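PDB 2ZXR: single-stranded-DNA-specific exonuclease RecJ from Thermus thermophilus, which degrades single-stranded DNA in the 5' to 3' direction with the help of divalent metal ions and has no detectable activity on single-stranded RNA. Local coordinates for residues L533-L546 against A637-L651. Residues are numbered along the deposited sequence; the frame is centred on the assembly and turned at random.
Sequences LEGGIAPFAYPLPL and AYERRHPGLFSEALL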
ATOM      1  N   LEU A 533       2.895 -20.752  -4.646  1.00 43.90           N
ATOM      2  CA  LEU A 533       3.559 -19.460  -4.708  1.00 41.88           C
ATOM      3  C   LEU A 533       3.453 -18.992  -6.146  1.00 40.22           C
ATOM      4  O   LEU A 533       4.019 -19.610  -7.029  1.00 39.33           O
ATOM      5  CB  LEU A 533       5.022 -19.634  -4.312  1.00 43.09           C
ATOM      6  CG  LEU A 533       5.763 -18.461  -3.671  1.00 44.07           C
ATOM      7  CD1 LEU A 533       7.250 -18.823  -3.512  1.00 44.00           C
ATOM      8  CD2 LEU A 533       5.589 -17.219  -4.528  1.00 44.72           C
ATOM      9  N   GLU A 534       2.714 -17.914  -6.386  1.00 39.08           N
ATOM     10  CA  GLU A 534       2.544 -17.397  -7.736  1.00 38.83           C
ATOM     11  C   GLU A 534       3.738 -16.597  -8.243  1.00 37.32           C
ATOM     12  O   GLU A 534       4.466 -15.977  -7.464  1.00 37.73           O
ATOM     13  CB  GLU A 534       1.296 -16.520  -7.809  1.00 41.69           C
ATOM     14  CG  GLU A 534       0.022 -17.215  -7.374  1.00 46.10           C
ATOM     15  CD  GLU A 534      -1.200 -16.691  -8.110  1.00 49.00           C
ATOM     16  OE1 GLU A 534      -1.606 -15.529  -7.857  1.00 50.77           O
ATOM     17  OE2 GLU A 534      -1.748 -17.443  -8.957  1.00 50.48           O
ATOM     18  N   GLY A 535       3.943 -16.619  -9.553  1.00 35.35           N
ATOM     19  CA  GLY A 535       5.036 -15.869 -10.134  1.00 34.38           C
ATOM     20  C   GLY A 535       5.862 -16.631 -11.141  1.00 33.51           C
ATOM     21  O   GLY A 535       5.692 -17.830 -11.327  1.00 33.36           O
ATOM     22  N   GLY A 536       6.780 -15.928 -11.790  1.00 32.53           N
ATOM     23  CA  GLY A 536       7.628 -16.570 -12.772  1.00 31.56           C
ATOM     24  C   GLY A 536       7.051 -16.413 -14.157  1.00 31.39           C
ATOM     25  O   GLY A 536       6.011 -15.785 -14.325  1.00 31.12           O
ATOM     26  N   ILE A 537       7.719 -16.987 -15.151  1.00 31.08           N
ATOM     27  CA  ILE A 537       7.265 -16.896 -16.535  1.00 30.12           C
ATOM     28  C   ILE A 537       6.771 -18.278 -17.002  1.00 30.60           C
ATOM     29  O   ILE A 537       6.773 -19.244 -16.221  1.00 30.52           O
ATOM     30  CB  ILE A 537       8.435 -16.464 -17.429  1.00 30.44           C
ATOM     31  CG1 ILE A 537       9.569 -17.489 -17.280  1.00 28.88           C
ATOM     32  CG2 ILE A 537       8.921 -15.055 -17.035  1.00 29.15           C
ATOM     33  CD1 ILE A 537      10.748 -17.210 -18.130  1.00 27.60           C
ATOM     34  N   ALA A 538       6.345 -18.371 -18.260  1.00 29.43           N
ATOM     35  CA  ALA A 538       5.897 -19.652 -18.816  1.00 29.89           C
ATOM     36  C   ALA A 538       7.120 -20.546 -18.605  1.00 28.70           C
ATOM     37  O   ALA A 538       8.189 -20.254 -19.121  1.00 28.96           O
ATOM     38  CB  ALA A 538       5.582 -19.509 -20.315  1.00 28.82           C
ATOM     39  N   PRO A 539       6.971 -21.644 -17.849  1.00 28.36           N
ATOM     40  CA  PRO A 539       8.104 -22.538 -17.581  1.00 28.20           C
ATOM     41  C   PRO A 539       8.671 -23.323 -18.754  1.00 28.14           C
ATOM     42  O   PRO A 539       7.948 -23.669 -19.671  1.00 28.09           O
ATOM     43  CB  PRO A 539       7.571 -23.444 -16.468  1.00 27.55           C
ATOM     44  CG  PRO A 539       6.118 -23.554 -16.784  1.00 28.50           C
ATOM     45  CD  PRO A 539       5.705 -22.191 -17.309  1.00 27.56           C
ATOM     46  N   PHE A 540       9.986 -23.561 -18.727  1.00 27.68           N
ATOM     47  CA  PHE A 540      10.666 -24.350 -19.751  1.00 26.85           C
ATOM     48  C   PHE A 540      11.733 -25.205 -19.045  1.00 26.34           C
ATOM     49  O   PHE A 540      12.145 -26.249 -19.552  1.00 27.90           O
ATOM     50  CB  PHE A 540      11.291 -23.453 -20.849  1.00 26.62           C
ATOM     51  CG  PHE A 540      12.502 -22.670 -20.397  1.00 27.47           C
ATOM     52  CD1 PHE A 540      13.765 -23.258 -20.383  1.00 27.00           C
ATOM     53  CD2 PHE A 540      12.365 -21.351 -19.930  1.00 26.21           C
ATOM     54  CE1 PHE A 540      14.884 -22.542 -19.901  1.00 27.81           C
ATOM     55  CE2 PHE A 540      13.460 -20.630 -19.454  1.00 26.62           C
ATOM     56  CZ  PHE A 540      14.729 -21.219 -19.436  1.00 26.85           C
ATOM     57  N   ALA A 541      12.153 -24.780 -17.856  1.00 25.05           N
ATOM     58  CA  ALA A 541      13.146 -25.523 -17.085  1.00 23.44           C
ATOM     59  C   ALA A 541      12.496 -26.002 -15.771  1.00 23.34           C
ATOM     60  O   ALA A 541      11.970 -25.198 -14.979  1.00 22.45           O
ATOM     61  CB  ALA A 541      14.353 -24.644 -16.818  1.00 22.53           C
ATOM     62  N   TYR A 542      12.541 -27.316 -15.560  1.00 22.82           N
ATOM     63  CA  TYR A 542      11.929 -27.966 -14.414  1.00 23.20           C
ATOM     64  C   TYR A 542      12.911 -28.580 -13.451  1.00 23.58           C
ATOM     65  O   TYR A 542      13.530 -29.601 -13.762  1.00 23.71           O
ATOM     66  CB  TYR A 542      10.965 -29.043 -14.898  1.00 23.60           C
ATOM     67  CG  TYR A 542       9.826 -28.461 -15.702  1.00 25.46           C
ATOM     68  CD1 TYR A 542      10.040 -27.934 -16.976  1.00 25.05           C
ATOM     69  CD2 TYR A 542       8.534 -28.395 -15.164  1.00 25.36           C
ATOM     70  CE1 TYR A 542       8.998 -27.361 -17.696  1.00 26.21           C
ATOM     71  CE2 TYR A 542       7.488 -27.816 -15.875  1.00 25.85           C
ATOM     72  CZ  TYR A 542       7.727 -27.308 -17.130  1.00 26.17           C
ATOM     73  OH  TYR A 542       6.685 -26.734 -17.813  1.00 28.33           O
ATOM     74  N   PRO A 543      13.061 -27.973 -12.262  1.00 22.48           N
ATOM     75  CA  PRO A 543      13.986 -28.467 -11.236  1.00 22.88           C
ATOM     76  C   PRO A 543      13.709 -29.908 -10.869  1.00 23.26           C
ATOM     77  O   PRO A 543      12.552 -30.293 -10.657  1.00 21.46           O
ATOM     78  CB  PRO A 543      13.736 -27.535 -10.037  1.00 21.85           C
ATOM     79  CG  PRO A 543      13.353 -26.251 -10.689  1.00 23.19           C
ATOM     80  CD  PRO A 543      12.446 -26.699 -11.843  1.00 23.43           C
ATOM     81  N   LEU A 544      14.787 -30.677 -10.772  1.00 24.31           N
ATOM     82  CA  LEU A 544      14.735 -32.080 -10.388  1.00 26.00           C
ATOM     83  C   LEU A 544      15.897 -32.264  -9.409  1.00 26.37           C
ATOM     84  O   LEU A 544      16.993 -31.766  -9.654  1.00 26.01           O
ATOM     85  CB  LEU A 544      14.951 -32.971 -11.608  1.00 27.08           C
ATOM     86  CG  LEU A 544      14.928 -34.487 -11.438  1.00 28.58           C
ATOM     87  CD1 LEU A 544      13.510 -34.967 -11.172  1.00 29.95           C
ATOM     88  CD2 LEU A 544      15.448 -35.140 -12.720  1.00 29.64           C
ATOM     89  N   PRO A 545      15.659 -32.957  -8.282  1.00 26.41           N
ATOM     90  CA  PRO A 545      16.686 -33.212  -7.268  1.00 27.60           C
ATOM     91  C   PRO A 545      17.887 -33.934  -7.899  1.00 27.84           C
ATOM     92  O   PRO A 545      17.707 -34.787  -8.768  1.00 27.04           O
ATOM     93  CB  PRO A 545      15.960 -34.089  -6.253  1.00 27.13           C
ATOM     94  CG  PRO A 545      14.530 -33.604  -6.362  1.00 27.73           C
ATOM     95  CD  PRO A 545      14.352 -33.487  -7.859  1.00 26.85           C
ATOM     96  N   LEU A 546      19.097 -33.595  -7.459  1.00 29.30           N
ATOM     97  CA  LEU A 546      20.302 -34.214  -8.014  1.00 31.67           C
ATOM     98  C   LEU A 546      20.290 -35.746  -7.960  1.00 32.91           C
ATOM     99  O   LEU A 546      20.709 -36.414  -8.916  1.00 33.44           O
ATOM    100  CB  LEU A 546      21.559 -33.714  -7.309  1.00 31.40           C
ATOM    101  CG  LEU A 546      22.835 -34.344  -7.897  1.00 32.22           C
ATOM    102  CD1 LEU A 546      22.979 -33.917  -9.350  1.00 32.16           C
ATOM    103  CD2 LEU A 546      24.078 -33.908  -7.110  1.00 32.94           C
ATOM    104  N   ALA A 637      14.330 -21.132  -6.155  1.00 23.50           N
ATOM    105  CA  ALA A 637      13.373 -21.781  -7.049  1.00 24.20           C
ATOM    106  C   ALA A 637      13.746 -23.239  -7.295  1.00 24.43           C
ATOM    107  O   ALA A 637      12.863 -24.078  -7.491  1.00 24.86           O
ATOM    108  CB  ALA A 637      13.269 -21.035  -8.392  1.00 25.14           C
ATOM    109  N   TYR A 638      15.040 -23.537  -7.299  1.00 24.68           N
ATOM    110  CA  TYR A 638      15.476 -24.923  -7.498  1.00 26.31           C
ATOM    111  C   TYR A 638      14.998 -25.775  -6.324  1.00 27.12           C
ATOM    112  O   TYR A 638      14.292 -26.767  -6.524  1.00 25.83           O
ATOM    113  CB  TYR A 638      17.004 -25.005  -7.621  1.00 25.82           C
ATOM    114  CG  TYR A 638      17.513 -26.417  -7.800  1.00 26.77           C
ATOM    115  CD1 TYR A 638      18.199 -27.065  -6.774  1.00 25.49           C
ATOM    116  CD2 TYR A 638      17.311 -27.106  -9.003  1.00 25.85           C
ATOM    117  CE1 TYR A 638      18.684 -28.365  -6.934  1.00 26.28           C
ATOM    118  CE2 TYR A 638      17.782 -28.400  -9.176  1.00 26.75           C
ATOM    119  CZ  TYR A 638      18.475 -29.032  -8.135  1.00 27.17           C
ATOM    120  OH  TYR A 638      18.967 -30.321  -8.304  1.00 28.56           O
ATOM    121  N   GLU A 639      15.368 -25.377  -5.104  1.00 28.44           N
ATOM    122  CA  GLU A 639      14.967 -26.101  -3.894  1.00 30.83           C
ATOM    123  C   GLU A 639      13.440 -26.240  -3.761  1.00 31.44           C
ATOM    124  O   GLU A 639      12.931 -27.263  -3.305  1.00 30.21           O
ATOM    125  CB  GLU A 639      15.538 -25.410  -2.636  1.00 33.81           C
ATOM    126  CG  GLU A 639      17.080 -25.269  -2.652  1.00 39.34           C
ATOM    127  CD  GLU A 639      17.679 -24.567  -1.409  1.00 42.50           C
ATOM    128  OE1 GLU A 639      18.918 -24.321  -1.413  1.00 43.17           O
ATOM    129  OE2 GLU A 639      16.926 -24.268  -0.438  1.00 44.35           O
ATOM    130  N   ARG A 640      12.701 -25.222  -4.180  1.00 32.21           N
ATOM    131  CA  ARG A 640      11.243 -25.273  -4.087  1.00 33.33           C
ATOM    132  C   ARG A 640      10.604 -25.952  -5.305  1.00 32.85           C
ATOM    133  O   ARG A 640       9.382 -26.045  -5.389  1.00 32.75           O
ATOM    134  CB  ARG A 640      10.683 -23.844  -3.961  1.00 36.31           C
ATOM    135  CG  ARG A 640       9.290 -23.739  -3.377  1.00 39.32           C
ATOM    136  CD  ARG A 640       9.322 -23.261  -1.921  1.00 43.00           C
ATOM    137  NE  ARG A 640      10.205 -24.060  -1.064  1.00 46.43           N
ATOM    138  CZ  ARG A 640      11.539 -23.955  -1.022  1.00 47.94           C
ATOM    139  NH1 ARG A 640      12.175 -23.073  -1.790  1.00 47.92           N
ATOM    140  NH2 ARG A 640      12.248 -24.747  -0.215  1.00 48.43           N
ATOM    141  N   ARG A 641      11.416 -26.407  -6.254  1.00 32.98           N
ATOM    142  CA  ARG A 641      10.877 -27.039  -7.462  1.00 33.04           C
ATOM    143  C   ARG A 641       9.846 -26.121  -8.108  1.00 31.63           C
ATOM    144  O   ARG A 641       8.762 -26.550  -8.468  1.00 31.62           O
ATOM    145  CB  ARG A 641      10.205 -28.381  -7.130  1.00 34.70           C
ATOM    146  CG  ARG A 641      11.105 -29.600  -7.234  1.00 37.99           C
ATOM    147  CD  ARG A 641      12.031 -29.705  -6.061  1.00 42.06           C
ATOM    148  NE  ARG A 641      13.433 -29.583  -6.453  1.00 45.99           N
ATOM    149  CZ  ARG A 641      14.451 -29.764  -5.615  1.00 47.31           C
ATOM    150  NH1 ARG A 641      14.211 -30.077  -4.342  1.00 47.44           N
ATOM    151  NH2 ARG A 641      15.699 -29.629  -6.043  1.00 46.81           N
ATOM    152  N   HIS A 642      10.167 -24.842  -8.240  1.00 30.89           N
ATOM    153  CA  HIS A 642       9.220 -23.921  -8.843  1.00 28.78           C
ATOM    154  C   HIS A 642       9.639 -23.622 -10.280  1.00 27.81           C
ATOM    155  O   HIS A 642      10.483 -22.760 -10.526  1.00 26.65           O
ATOM    156  CB  HIS A 642       9.132 -22.634  -8.005  1.00 28.44           C
ATOM    157  CG  HIS A 642       7.951 -21.788  -8.344  1.00 27.78           C
ATOM    158  ND1 HIS A 642       7.833 -21.134  -9.548  1.00 27.78           N
ATOM    159  CD2 HIS A 642       6.801 -21.547  -7.668  1.00 28.96           C
ATOM    160  CE1 HIS A 642       6.661 -20.527  -9.606  1.00 28.30           C
ATOM    161  NE2 HIS A 642       6.014 -20.763  -8.479  1.00 29.19           N
ATOM    162  N   PRO A 643       9.028 -24.324 -11.255  1.00 26.88           N
ATOM    163  CA  PRO A 643       9.344 -24.150 -12.672  1.00 26.67           C
ATOM    164  C   PRO A 643       9.301 -22.738 -13.231  1.00 25.79           C
ATOM    165  O   PRO A 643      10.200 -22.344 -13.963  1.00 25.33           O
ATOM    166  CB  PRO A 643       8.356 -25.102 -13.370  1.00 26.75           C
ATOM    167  CG  PRO A 643       8.170 -26.194 -12.347  1.00 26.46           C
ATOM    168  CD  PRO A 643       8.017 -25.384 -11.080  1.00 27.13           C
ATOM    169  N   GLY A 644       8.262 -21.980 -12.894  1.00 25.25           N
ATOM    170  CA  GLY A 644       8.156 -20.619 -13.399  1.00 23.11           C
ATOM    171  C   GLY A 644       9.254 -19.675 -12.930  1.00 21.93           C
ATOM    172  O   GLY A 644       9.864 -18.988 -13.751  1.00 20.66           O
ATOM    173  N   LEU A 645       9.499 -19.650 -11.614  1.00 21.22           N
ATOM    174  CA  LEU A 645      10.522 -18.793 -10.987  1.00 20.55           C
ATOM    175  C   LEU A 645      11.931 -19.213 -11.371  1.00 20.16           C
ATOM    176  O   LEU A 645      12.818 -18.394 -11.575  1.00 19.69           O
ATOM    177  CB  LEU A 645      10.369 -18.846  -9.460  1.00 20.04           C
ATOM    178  CG  LEU A 645       9.122 -18.093  -8.961  1.00 20.44           C
ATOM    179  CD1 LEU A 645       8.749 -18.451  -7.521  1.00 20.13           C
ATOM    180  CD2 LEU A 645       9.395 -16.596  -9.120  1.00 20.93           C
ATOM    181  N   PHE A 646      12.132 -20.514 -11.464  1.00 20.96           N
ATOM    182  CA  PHE A 646      13.442 -21.045 -11.825  1.00 20.51           C
ATOM    183  C   PHE A 646      13.714 -20.673 -13.275  1.00 20.46           C
ATOM    184  O   PHE A 646      14.809 -20.217 -13.611  1.00 19.28           O
ATOM    185  CB  PHE A 646      13.443 -22.554 -11.687  1.00 19.52           C
ATOM    186  CG  PHE A 646      14.756 -23.164 -11.979  1.00 21.23           C
ATOM    187  CD1 PHE A 646      15.799 -23.052 -11.071  1.00 20.93           C
ATOM    188  CD2 PHE A 646      14.971 -23.830 -13.179  1.00 21.11           C
ATOM    189  CE1 PHE A 646      17.025 -23.590 -11.355  1.00 21.34           C
ATOM    190  CE2 PHE A 646      16.205 -24.371 -13.459  1.00 22.13           C
ATOM    191  CZ  PHE A 646      17.227 -24.252 -12.550  1.00 21.36           C
ATOM    192  N   SER A 647      12.700 -20.877 -14.125  1.00 20.12           N
ATOM    193  CA  SER A 647      12.825 -20.549 -15.542  1.00 21.05           C
ATOM    194  C   SER A 647      13.086 -19.054 -15.695  1.00 21.40           C
ATOM    195  O   SER A 647      13.924 -18.642 -16.480  1.00 22.09           O
ATOM    196  CB  SER A 647      11.534 -20.897 -16.309  1.00 21.11           C
ATOM    197  OG  SER A 647      11.333 -22.299 -16.422  1.00 22.34           O
ATOM    198  N   GLU A 648      12.356 -18.243 -14.940  1.00 21.16           N
ATOM    199  CA  GLU A 648      12.523 -16.804 -15.052  1.00 21.70           C
ATOM    200  C   GLU A 648      13.920 -16.414 -14.620  1.00 22.14           C
ATOM    201  O   GLU A 648      14.604 -15.609 -15.283  1.00 21.71           O
ATOM    202  CB  GLU A 648      11.490 -16.076 -14.182  1.00 21.70           C
ATOM    203  CG  GLU A 648      11.692 -14.582 -14.170  1.00 22.91           C
ATOM    204  CD  GLU A 648      10.695 -13.872 -13.279  1.00 24.85           C
ATOM    205  OE1 GLU A 648      10.473 -14.325 -12.129  1.00 24.41           O
ATOM    206  OE2 GLU A 648      10.148 -12.854 -13.741  1.00 25.43           O
ATOM    207  N   ALA A 649      14.330 -16.988 -13.494  1.00 22.03           N
ATOM    208  CA  ALA A 649      15.632 -16.720 -12.917  1.00 22.14           C
ATOM    209  C   ALA A 649      16.754 -17.150 -13.853  1.00 22.71           C
ATOM    210  O   ALA A 649      17.826 -16.526 -13.894  1.00 21.65           O
ATOM    211  CB  ALA A 649      15.758 -17.449 -11.588  1.00 22.04           C
ATOM    212  N   LEU A 650      16.514 -18.233 -14.587  1.00 23.07           N
ATOM    213  CA  LEU A 650      17.521 -18.740 -15.506  1.00 23.54           C
ATOM    214  C   LEU A 650      17.713 -17.734 -16.633  1.00 23.86           C
ATOM    215  O   LEU A 650      18.840 -17.471 -17.040  1.00 23.51           O
ATOM    216  CB  LEU A 650      17.112 -20.118 -16.044  1.00 22.53           C
ATOM    217  CG  LEU A 650      18.098 -20.769 -17.027  1.00 22.67           C
ATOM    218  CD1 LEU A 650      19.523 -20.713 -16.483  1.00 22.68           C
ATOM    219  CD2 LEU A 650      17.682 -22.203 -17.271  1.00 21.02           C
ATOM    220  N   LEU A 651      16.620 -17.158 -17.131  1.00 25.25           N
ATOM    221  CA  LEU A 651      16.745 -16.148 -18.185  1.00 26.34           C
ATOM    222  C   LEU A 651      17.592 -14.963 -17.687  1.00 26.84           C
ATOM    223  O   LEU A 651      18.459 -14.458 -18.405  1.00 26.28           O
ATOM    224  CB  LEU A 651      15.376 -15.636 -18.612  1.00 27.96           C
ATOM    225  CG  LEU A 651      14.422 -16.681 -19.200  1.00 29.20           C
ATOM    226  CD1 LEU A 651      13.181 -15.943 -19.734  1.00 30.55           C
ATOM    227  CD2 LEU A 651      15.104 -17.453 -20.339  1.00 29.15           C
TER
HETATM  228  O   HOH W   1       7.455 -13.383 -10.688  1.00 22.64           O
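S647 OG takes two backbone N-H groups of the 533-546 segment, from F540 N and A541 N, each at 3.0 Å and nearly straight. The same hydroxyl donates to P643 O one turn back, at 2.7 Å. Chi1 of -70° sets OG beside its own backbone N, within reach of all three. OG also lies over one face of the F540 ring, and the far end of that ring meets L650 and L651. The tightly packed part continues along the strand. A541 CB sits at the edge of the F646 ring, and P543 CG stands over one face of it, 4.0 Å from the centroid, a CH-pi contact. V603 of strand 601-603 touches both A541 and F646. Y638 OH bonds weakly to L544 O and more strongly to L605 N. G536 packs its CA against G644 O at 3.4 Å, with no side chain between. I537 N bonds to this oxygen at 3.3 Å from above the carbonyl plane, and E648 N from the opposite face.

The solvent side is more exposed. P545 CG lies over the R641 guanidinium. P643 CB makes an off-centre CH-pi contact with Y542, and exposed P539 rests on P643. A water bonds to G536 N.

H642 caps helix 643-655: ND1 accepts from L645 N at 3.0 Å. NE2 donates to L533 O at 2.7 Å, and L645 CD1 covers one ring face. With chi1 at -165°, the ring reaches forward over the first turn. The two bonds are consistent with a neutral imidazole protonated on NE2. They tie the chain after strand 517-528 to the helix start, far from the metal site.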